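Side-chain contacts in BCL2-like 10 (PDB 6FBX), which restrains apoptosis in zebrafish as a pro-survival member of the Bcl-2 family and is bound here to the BH3 peptide of Bad: residues Lys44-Gln49 with Ile94-Gly99; Leu57-Leu62 with Leu106-Asn111; Lys71-Val76 with Arg116-Thr121. One frame throughout, in Å; residues are numbered along the deposited sequence.

Contact 1 of 3, residues Lys44-Gln49 with Ile94-Gly99; sequences KEMEQQ and IFTFTG
Thr96 presents its two branches to different residues of helix 34-49. Its methyl CG2 rests against the base of Glu47, 3.6 Å from CB, while OG1 faces Met46 CB at 3.8 Å. The split follows from the first torsion of Thr96 (chi1 -56°), which sets OG1 beside the backbone N and swings CG2 anti to it. OG1 lies in hydrogen-bonding range of the carbonyls of Ala43, in the facing helix, and Val92, one turn back, which share its single proton, so a buried hydroxyl is satisfied while a small, branched residue lets the helices come close, with 6.1 Å between CA of Glu47 and CA of Thr96. Met46 passes Thr96 at a slant, its thioether running on toward Phe54 and an aromatic side chain of the bound peptide. Glu47 has CG anti to its backbone N (chi1 -169°) and stretches past the threonine. There OE1 receives Lys44 NZ on its syn side at 3.1 Å, in a salt bridge, and water 1, 2.9 Å from Glu47 OE1, donates also to Thr96 O. This is buried packing of the all-helical Bcl-2 fold, in which helix 34-49, contributing to the BH3-binding groove, lies against core helix 88-107.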
loop_
_atom_site.group_PDB
_atom_site.type_symbol
_atom_site.label_atom_id
_atom_site.label_comp_id
_atom_site.label_asym_id
_atom_site.label_seq_id
_atom_site.Cartn_x
_atom_site.Cartn_y
_atom_site.Cartn_z
ATOM N N LYS A 44 2.541 3.880 9.371
ATOM C CA LYS A 44 1.856 3.982 10.656
ATOM C C LYS A 44 1.614 5.432 11.044
ATOM O O LYS A 44 0.614 5.737 11.704
ATOM C CB LYS A 44 2.656 3.270 11.745
ATOM C CG LYS A 44 2.496 1.765 11.741
ATOM C CD LYS A 44 1.078 1.365 12.118
ATOM C CE LYS A 44 0.895 -0.135 12.096
ATOM N NZ LYS A 44 -0.516 -0.504 12.374
ATOM N N GLU A 45 2.517 6.333 10.654
ATOM C CA GLU A 45 2.265 7.755 10.843
ATOM C C GLU A 45 1.001 8.176 10.104
ATOM O O GLU A 45 0.133 8.852 10.669
ATOM C CB GLU A 45 3.471 8.568 10.372
ATOM C CG GLU A 45 3.332 10.064 10.596
ATOM C CD GLU A 45 4.529 10.843 10.086
ATOM O OE1 GLU A 45 5.442 10.218 9.506
ATOM O OE2 GLU A 45 4.556 12.078 10.265
ATOM N N MET A 46 0.867 7.768 8.839
ATOM C CA MET A 46 -0.329 8.139 8.091
ATOM C C MET A 46 -1.574 7.517 8.709
ATOM O O MET A 46 -2.627 8.162 8.772
ATOM C CB MET A 46 -0.204 7.735 6.625
ATOM C CG MET A 46 -1.268 8.406 5.755
ATOM S SD MET A 46 -1.272 7.865 4.044
ATOM C CE MET A 46 0.131 8.752 3.382
ATOM N N GLU A 47 -1.476 6.275 9.192
ATOM C CA GLU A 47 -2.633 5.670 9.849
ATOM C C GLU A 47 -3.014 6.451 11.097
ATOM O O GLU A 47 -4.190 6.764 11.314
ATOM C CB GLU A 47 -2.372 4.211 10.219
ATOM C CG GLU A 47 -3.661 3.520 10.661
ATOM C CD GLU A 47 -3.467 2.097 11.136
ATOM O OE1 GLU A 47 -2.406 1.502 10.856
ATOM O OE2 GLU A 47 -4.395 1.570 11.786
ATOM N N GLN A 48 -2.027 6.763 11.943
ATOM C CA GLN A 48 -2.306 7.495 13.173
ATOM C C GLN A 48 -2.951 8.843 12.884
ATOM O O GLN A 48 -3.766 9.326 13.680
ATOM C CB GLN A 48 -1.016 7.688 13.972
ATOM C CG GLN A 48 -1.191 8.487 15.256
ATOM C CD GLN A 48 0.114 8.689 15.997
ATOM O OE1 GLN A 48 0.760 7.728 16.416
ATOM N NE2 GLN A 48 0.515 9.945 16.154
ATOM N N GLN A 49 -2.600 9.464 11.759
ATOM C CA GLN A 49 -3.161 10.757 11.401
ATOM C C GLN A 49 -4.581 10.660 10.859
ATOM O O GLN A 49 -5.296 11.666 10.864
ATOM C CB GLN A 49 -2.254 11.443 10.375
ATOM C CG GLN A 49 -0.920 11.882 10.966
ATOM C CD GLN A 49 0.008 12.511 9.945
ATOM O OE1 GLN A 49 -0.374 12.749 8.799
ATOM N NE2 GLN A 49 1.241 12.779 10.360
ATOM N N ILE A 94 -1.244 3.527 0.022
ATOM C CA ILE A 94 -1.577 2.174 -0.422
ATOM C C ILE A 94 -1.151 1.161 0.634
ATOM O O ILE A 94 -1.911 0.250 0.991
ATOM C CB ILE A 94 -0.929 1.880 -1.790
ATOM C CG1 ILE A 94 -1.609 2.721 -2.875
ATOM C CG2 ILE A 94 -1.006 0.384 -2.113
ATOM C CD1 ILE A 94 -0.974 2.619 -4.257
ATOM N N PHE A 95 0.069 1.317 1.163
ATOM C CA PHE A 95 0.543 0.429 2.220
ATOM C C PHE A 95 -0.294 0.582 3.485
ATOM O O PHE A 95 -0.685 -0.416 4.100
ATOM C CB PHE A 95 2.024 0.702 2.516
ATOM C CG PHE A 95 2.968 -0.006 1.584
ATOM C CD1 PHE A 95 3.757 -1.050 2.038
ATOM C CD2 PHE A 95 3.060 0.364 0.257
ATOM C CE1 PHE A 95 4.623 -1.706 1.189
ATOM C CE2 PHE A 95 3.929 -0.290 -0.602
ATOM C CZ PHE A 95 4.708 -1.327 -0.135
ATOM N N THR A 96 -0.586 1.824 3.887
ATOM C CA THR A 96 -1.401 2.043 5.078
ATOM C C THR A 96 -2.757 1.367 4.938
ATOM O O THR A 96 -3.200 0.638 5.832
ATOM C CB THR A 96 -1.592 3.538 5.328
ATOM O OG1 THR A 96 -0.315 4.181 5.430
ATOM C CG2 THR A 96 -2.382 3.767 6.612
ATOM N N PHE A 97 -3.435 1.611 3.817
ATOM C CA PHE A 97 -4.757 1.037 3.605
ATOM C C PHE A 97 -4.704 -0.485 3.613
ATOM O O PHE A 97 -5.557 -1.140 4.221
ATOM C CB PHE A 97 -5.333 1.551 2.288
ATOM C CG PHE A 97 -6.709 1.044 1.991
ATOM C CD1 PHE A 97 -7.736 1.236 2.892
ATOM C CD2 PHE A 97 -6.979 0.392 0.801
ATOM C CE1 PHE A 97 -9.008 0.771 2.623
ATOM C CE2 PHE A 97 -8.252 -0.074 0.524
ATOM C CZ PHE A 97 -9.265 0.119 1.436
ATOM N N THR A 98 -3.706 -1.068 2.948
ATOM C CA THR A 98 -3.624 -2.524 2.877
ATOM C C THR A 98 -3.307 -3.124 4.241
ATOM O O THR A 98 -3.791 -4.210 4.576
ATOM C CB THR A 98 -2.577 -2.936 1.844
ATOM O OG1 THR A 98 -2.919 -2.368 0.573
ATOM C CG2 THR A 98 -2.518 -4.448 1.708
ATOM N N GLY A 99 -2.501 -2.428 5.042
ATOM C CA GLY A 99 -2.243 -2.885 6.397
ATOM C C GLY A 99 -3.495 -2.924 7.251
ATOM O O GLY A 99 -3.701 -3.863 8.023
HETATM O O HOH W 1 -1.604 0.562 8.263
#

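Contact 2 of 3, residues Leu57-Leu62 with Leu106-Asn111; sequences LSQEFL and LSRGEN
Arg108 reaches from the end of helix 88-107 across to helix 51-65, and its guanidinium makes nearly the whole contact. The apolar part of the contact belongs to Leu62. Its CB stands 3.6 Å from Arg108 NH2, and its methyl CD1 lies over one face of the guanidinium, 4.2 Å above the plane and displaced toward the rim. A leucine suits this half-covered place because its hydrocarbon can lie against the flat cation without competing for the N-H groups, while the same side chain also touches Leu101. Gln59, one turn earlier, adds looser van der Waals contact: its CB is 4.2 Å from Arg108 NH1, and the backbone O of Gln59 lies obliquely, 4.1 Å from Arg108 NH1, too far for a hydrogen bond.

The charged interactions come from just outside the two segments. Arg108 NE forms a salt bridge with Glu104, on the last turn of helix 88-107, and NH2 forms another with Asp63, next to Leu62. Carboxylates from two helices thus fix the rotation of the group. Arginine fits because an extended chain, with chi2 at 179° and chi3 at 172°, spans the 10.4 Å between CA of Leu62 and CA of Arg108.

The backbone turns sharply right after Arg108. Gly109 has a positive phi of 94°, where a side chain would press on the preceding carbonyl, and two bonds run back into the last turn, one of them Gly109 N to Leu106 O at 3.0 Å. Two residues on, Asn111 occupies the N-cap of helix 112-129, its OD1 making weak bonds to backbone N atoms of the first turn. A Schellman motif followed closely by an asparagine N-cap forms the tight turn linking these two helices of the Bcl-2 fold.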
loop_
_atom_site.group_PDB
_atom_site.type_symbol
_atom_site.label_atom_id
_atom_site.label_comp_id
_atom_site.label_asym_id
_atom_site.label_seq_id
_atom_site.Cartn_x
_atom_site.Cartn_y
_atom_site.Cartn_z
ATOM N N LEU A 57 -13.033 3.137 5.996
ATOM C CA LEU A 57 -12.847 2.771 4.594
ATOM C C LEU A 57 -12.619 1.273 4.436
ATOM O O LEU A 57 -13.194 0.641 3.541
ATOM C CB LEU A 57 -11.672 3.547 3.998
ATOM C CG LEU A 57 -11.907 5.020 3.661
ATOM C CD1 LEU A 57 -10.591 5.662 3.253
ATOM C CD2 LEU A 57 -12.943 5.177 2.556
ATOM N N SER A 58 -11.772 0.691 5.287
ATOM C CA SER A 58 -11.488 -0.736 5.182
ATOM C C SER A 58 -12.759 -1.559 5.355
ATOM O O SER A 58 -12.968 -2.551 4.646
ATOM C CB SER A 58 -10.442 -1.142 6.220
ATOM O OG SER A 58 -10.950 -1.007 7.540
ATOM N N GLN A 59 -13.625 -1.161 6.290
ATOM C CA GLN A 59 -14.845 -1.926 6.533
ATOM C C GLN A 59 -15.849 -1.744 5.399
ATOM O O GLN A 59 -16.472 -2.718 4.958
ATOM C CB GLN A 59 -15.443 -1.529 7.883
ATOM C CG GLN A 59 -14.539 -1.927 9.044
ATOM C CD GLN A 59 -15.092 -1.548 10.404
ATOM O OE1 GLN A 59 -16.170 -0.965 10.513
ATOM N NE2 GLN A 59 -14.349 -1.883 11.454
ATOM N N GLU A 60 -16.006 -0.517 4.894
ATOM C CA GLU A 60 -16.839 -0.311 3.710
ATOM C C GLU A 60 -16.321 -1.135 2.538
ATOM O O GLU A 60 -17.083 -1.848 1.873
ATOM C CB GLU A 60 -16.874 1.171 3.328
ATOM C CG GLU A 60 -17.772 2.046 4.182
ATOM C CD GLU A 60 -17.875 3.459 3.637
ATOM O OE1 GLU A 60 -16.941 4.257 3.863
ATOM O OE2 GLU A 60 -18.882 3.765 2.965
ATOM N N PHE A 61 -15.018 -1.026 2.265
ATOM C CA PHE A 61 -14.381 -1.762 1.177
ATOM C C PHE A 61 -14.702 -3.251 1.256
ATOM O O PHE A 61 -15.224 -3.843 0.303
ATOM C CB PHE A 61 -12.869 -1.513 1.238
ATOM C CG PHE A 61 -12.057 -2.322 0.258
ATOM C CD1 PHE A 61 -11.581 -1.746 -0.904
ATOM C CD2 PHE A 61 -11.745 -3.645 0.517
ATOM C CE1 PHE A 61 -10.821 -2.476 -1.796
ATOM C CE2 PHE A 61 -10.990 -4.383 -0.373
ATOM C CZ PHE A 61 -10.526 -3.798 -1.530
ATOM N N LEU A 62 -14.400 -3.875 2.398
ATOM C CA LEU A 62 -14.585 -5.317 2.511
ATOM C C LEU A 62 -16.054 -5.709 2.444
ATOM O O LEU A 62 -16.373 -6.831 2.036
ATOM C CB LEU A 62 -13.958 -5.829 3.808
ATOM C CG LEU A 62 -12.430 -5.799 3.865
ATOM C CD1 LEU A 62 -11.944 -6.221 5.242
ATOM C CD2 LEU A 62 -11.810 -6.690 2.790
ATOM N N LEU A 106 -8.014 -10.378 9.337
ATOM C CA LEU A 106 -7.657 -11.242 10.458
ATOM C C LEU A 106 -8.691 -11.151 11.573
ATOM O O LEU A 106 -9.079 -12.171 12.153
ATOM C CB LEU A 106 -6.267 -10.876 10.980
ATOM C CG LEU A 106 -5.099 -11.635 10.345
ATOM C CD1 LEU A 106 -5.122 -11.523 8.828
ATOM C CD2 LEU A 106 -3.771 -11.136 10.897
ATOM N N SER A 107 -9.150 -9.937 11.889
ATOM C CA SER A 107 -10.179 -9.781 12.911
ATOM C C SER A 107 -11.438 -10.559 12.560
ATOM O O SER A 107 -12.154 -11.020 13.455
ATOM C CB SER A 107 -10.516 -8.302 13.104
ATOM O OG SER A 107 -9.451 -7.613 13.731
ATOM N N ARG A 108 -11.724 -10.716 11.271
ATOM C CA ARG A 108 -12.912 -11.422 10.815
ATOM C C ARG A 108 -12.706 -12.927 10.707
ATOM O O ARG A 108 -13.608 -13.628 10.242
ATOM C CB ARG A 108 -13.357 -10.857 9.462
ATOM C CG ARG A 108 -13.755 -9.391 9.542
ATOM C CD ARG A 108 -14.178 -8.824 8.201
ATOM N NE ARG A 108 -14.729 -7.480 8.358
ATOM C CZ ARG A 108 -15.533 -6.884 7.483
ATOM N NH1 ARG A 108 -15.981 -5.659 7.726
ATOM N NH2 ARG A 108 -15.899 -7.510 6.368
ATOM N N GLY A 109 -11.549 -13.438 11.123
ATOM C CA GLY A 109 -11.307 -14.865 11.141
ATOM C C GLY A 109 -10.628 -15.427 9.913
ATOM O O GLY A 109 -10.539 -16.653 9.785
ATOM N N GLU A 110 -10.142 -14.580 9.011
ATOM C CA GLU A 110 -9.498 -15.063 7.800
ATOM C C GLU A 110 -8.069 -15.516 8.094
ATOM O O GLU A 110 -7.473 -15.168 9.117
ATOM C CB GLU A 110 -9.490 -13.976 6.724
ATOM C CG GLU A 110 -10.870 -13.444 6.363
ATOM C CD GLU A 110 -11.759 -14.500 5.737
ATOM O OE1 GLU A 110 -11.230 -15.546 5.308
ATOM O OE2 GLU A 110 -12.988 -14.283 5.676
ATOM N N ASN A 111 -7.525 -16.304 7.171
ATOM C CA ASN A 111 -6.177 -16.835 7.299
ATOM C C ASN A 111 -5.159 -15.865 6.705
ATOM O O ASN A 111 -5.504 -14.875 6.057
ATOM C CB ASN A 111 -6.075 -18.201 6.616
ATOM C CG ASN A 111 -6.397 -18.141 5.132
ATOM O OD1 ASN A 111 -6.456 -17.066 4.537
ATOM N ND2 ASN A 111 -6.608 -19.304 4.526
#

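Contact 3 of 3, residues Lys71-Val76 with Arg116-Thr121; sequences KCLQSV and RRLAET
Arg117 O is gripped by two donors of Thr121, the hydroxyl OG1 at 2.9 Å and the backbone N at 3.0 Å, which reach it from opposite faces of the carbonyl plane. With OG1 turned back to its own helix, chi1 being -62°, the methyl CG2 stands anti to the backbone N and faces helix 69-80. Threonine suits the place because OG1 bonds to Arg117 O in its own helix and, weakly, with Ser70 of helix 69-80, while the other branch offers a small apolar surface. That methyl meets Gln74 CG at 3.4 Å, the glutamine stem running across it. Beyond CG the extended glutamine carries its amide to water 2, which accepts from Gln74 NE2 at 2.6 Å and donates to Thr121 O, so one water joins the two helices beside the methyl contact. Deeper in, Leu73 CD2 approaches Thr121 CG2 at 4.2 Å and Leu118 CG at 4.5 Å. Leu73 and Leu118 also both touch Thr98 of helix 88-107, as befits bulky core residues. Helix 69-80 packs across helix 112-129 in the Bcl-2 helical bundle, segment axes 9.9 Å apart and crossing at -33°, with Cys72 disulfide-bonded to Cys65 of helix 51-65.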
loop_
_atom_site.group_PDB
_atom_site.type_symbol
_atom_site.label_atom_id
_atom_site.label_comp_id
_atom_site.label_asym_id
_atom_site.label_seq_id
_atom_site.Cartn_x
_atom_site.Cartn_y
_atom_site.Cartn_z
ATOM N N LYS A 71 -8.554 -8.016 -6.249
ATOM C CA LYS A 71 -9.073 -7.382 -7.456
ATOM C C LYS A 71 -9.645 -6.007 -7.142
ATOM O O LYS A 71 -9.401 -5.040 -7.874
ATOM C CB LYS A 71 -10.135 -8.276 -8.099
ATOM C CG LYS A 71 -10.740 -7.722 -9.383
ATOM C CD LYS A 71 -9.688 -7.518 -10.462
ATOM C CE LYS A 71 -10.325 -7.218 -11.809
ATOM N NZ LYS A 71 -9.316 -6.872 -12.845
ATOM N N CYS A 72 -10.408 -5.898 -6.053
ATOM C CA CYS A 72 -10.970 -4.607 -5.672
ATOM C C CYS A 72 -9.875 -3.604 -5.333
ATOM O O CYS A 72 -10.015 -2.411 -5.626
ATOM C CB CYS A 72 -11.923 -4.785 -4.489
ATOM S SG CYS A 72 -13.338 -5.878 -4.834
ATOM N N LEU A 73 -8.777 -4.066 -4.725
ATOM C CA LEU A 73 -7.683 -3.166 -4.378
ATOM C C LEU A 73 -7.011 -2.611 -5.628
ATOM O O LEU A 73 -6.615 -1.439 -5.659
ATOM C CB LEU A 73 -6.664 -3.892 -3.495
ATOM C CG LEU A 73 -5.437 -3.096 -3.040
ATOM C CD1 LEU A 73 -5.839 -1.912 -2.169
ATOM C CD2 LEU A 73 -4.460 -3.992 -2.297
ATOM N N GLN A 74 -6.874 -3.432 -6.672
ATOM C CA GLN A 74 -6.324 -2.936 -7.929
ATOM C C GLN A 74 -7.145 -1.769 -8.461
ATOM O O GLN A 74 -6.588 -0.782 -8.954
ATOM C CB GLN A 74 -6.270 -4.061 -8.966
ATOM C CG GLN A 74 -5.227 -5.122 -8.679
ATOM C CD GLN A 74 -5.235 -6.234 -9.709
ATOM O OE1 GLN A 74 -6.252 -6.493 -10.352
ATOM N NE2 GLN A 74 -4.094 -6.896 -9.875
ATOM N N SER A 75 -8.473 -1.859 -8.368
ATOM C CA SER A 75 -9.316 -0.788 -8.890
ATOM C C SER A 75 -9.178 0.476 -8.048
ATOM O O SER A 75 -9.216 1.590 -8.584
ATOM C CB SER A 75 -10.773 -1.243 -8.951
ATOM O OG SER A 75 -11.273 -1.539 -7.660
ATOM N N VAL A 76 -9.010 0.326 -6.734
ATOM C CA VAL A 76 -8.798 1.490 -5.876
ATOM C C VAL A 76 -7.458 2.146 -6.192
ATOM O O VAL A 76 -7.370 3.370 -6.339
ATOM C CB VAL A 76 -8.903 1.085 -4.394
ATOM C CG1 VAL A 76 -8.478 2.236 -3.481
ATOM C CG2 VAL A 76 -10.326 0.662 -4.066
ATOM N N ARG A 116 -1.246 -12.485 2.037
ATOM C CA ARG A 116 -0.245 -12.660 0.988
ATOM C C ARG A 116 -0.761 -12.167 -0.357
ATOM O O ARG A 116 -0.021 -11.531 -1.118
ATOM C CB ARG A 116 0.161 -14.133 0.906
ATOM C CG ARG A 116 1.138 -14.482 -0.213
ATOM C CD ARG A 116 2.581 -14.431 0.252
ATOM N NE ARG A 116 3.503 -14.743 -0.836
ATOM C CZ ARG A 116 4.796 -15.010 -0.675
ATOM N NH1 ARG A 116 5.336 -15.010 0.537
ATOM N NH2 ARG A 116 5.552 -15.279 -1.730
ATOM N N ARG A 117 -2.027 -12.457 -0.674
ATOM C CA ARG A 117 -2.584 -12.023 -1.950
ATOM C C ARG A 117 -2.562 -10.505 -2.071
ATOM O O ARG A 117 -2.281 -9.964 -3.146
ATOM C CB ARG A 117 -4.011 -12.550 -2.108
ATOM C CG ARG A 117 -4.129 -14.063 -2.013
ATOM C CD ARG A 117 -5.585 -14.499 -1.950
ATOM N NE ARG A 117 -6.189 -14.631 -3.275
ATOM C CZ ARG A 117 -6.377 -15.784 -3.917
ATOM N NH1 ARG A 117 -6.016 -16.938 -3.368
ATOM N NH2 ARG A 117 -6.936 -15.784 -5.119
ATOM N N LEU A 118 -2.861 -9.795 -0.982
ATOM C CA LEU A 118 -2.810 -8.338 -1.026
ATOM C C LEU A 118 -1.384 -7.849 -1.247
ATOM O O LEU A 118 -1.158 -6.897 -2.001
ATOM C CB LEU A 118 -3.389 -7.749 0.258
ATOM C CG LEU A 118 -4.918 -7.618 0.308
ATOM C CD1 LEU A 118 -5.616 -8.860 -0.213
ATOM C CD2 LEU A 118 -5.369 -7.308 1.727
ATOM N N ALA A 119 -0.409 -8.491 -0.603
ATOM C CA ALA A 119 0.986 -8.119 -0.812
ATOM C C ALA A 119 1.390 -8.310 -2.268
ATOM O O ALA A 119 2.073 -7.457 -2.852
ATOM C CB ALA A 119 1.891 -8.943 0.104
ATOM N N GLU A 120 0.983 -9.429 -2.868
ATOM C CA GLU A 120 1.310 -9.682 -4.265
ATOM C C GLU A 120 0.629 -8.677 -5.184
ATOM O O GLU A 120 1.197 -8.294 -6.212
ATOM C CB GLU A 120 0.907 -11.108 -4.642
ATOM C CG GLU A 120 1.708 -12.177 -3.918
ATOM C CD GLU A 120 1.235 -13.580 -4.234
ATOM O OE1 GLU A 120 2.075 -14.415 -4.627
ATOM O OE2 GLU A 120 0.022 -13.847 -4.096
ATOM N N THR A 121 -0.582 -8.239 -4.832
ATOM C CA THR A 121 -1.272 -7.238 -5.639
ATOM C C THR A 121 -0.516 -5.915 -5.641
ATOM O O THR A 121 -0.349 -5.290 -6.696
ATOM C CB THR A 121 -2.699 -7.054 -5.122
ATOM O OG1 THR A 121 -3.406 -8.293 -5.252
ATOM C CG2 THR A 121 -3.434 -5.975 -5.905
HETATM O O HOH W 2 -1.879 -5.840 -9.040
#

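How the contacts relate
After the N-terminal helix 2-24, helix 34-49 carries the first segment, followed by helices 51-65 and 69-80; their segments then find partners, in the same order, on 94-99, 106-111 and 116-121. Contact 1 closes a loop of 44 residues, contact 2 one of 43 and contact 3 one of 39. Each loop opens before the previous one has closed, so all three cross and none nests. Contacts 1 and 2 share helix 88-107, and contact 3 joins its two chain neighbours, helices 69-80 and 112-129. Phe61 of 57-62 connects them all, meeting Phe97 edge-to-face and packing its CZ 3.4 Å from Cys72 CB.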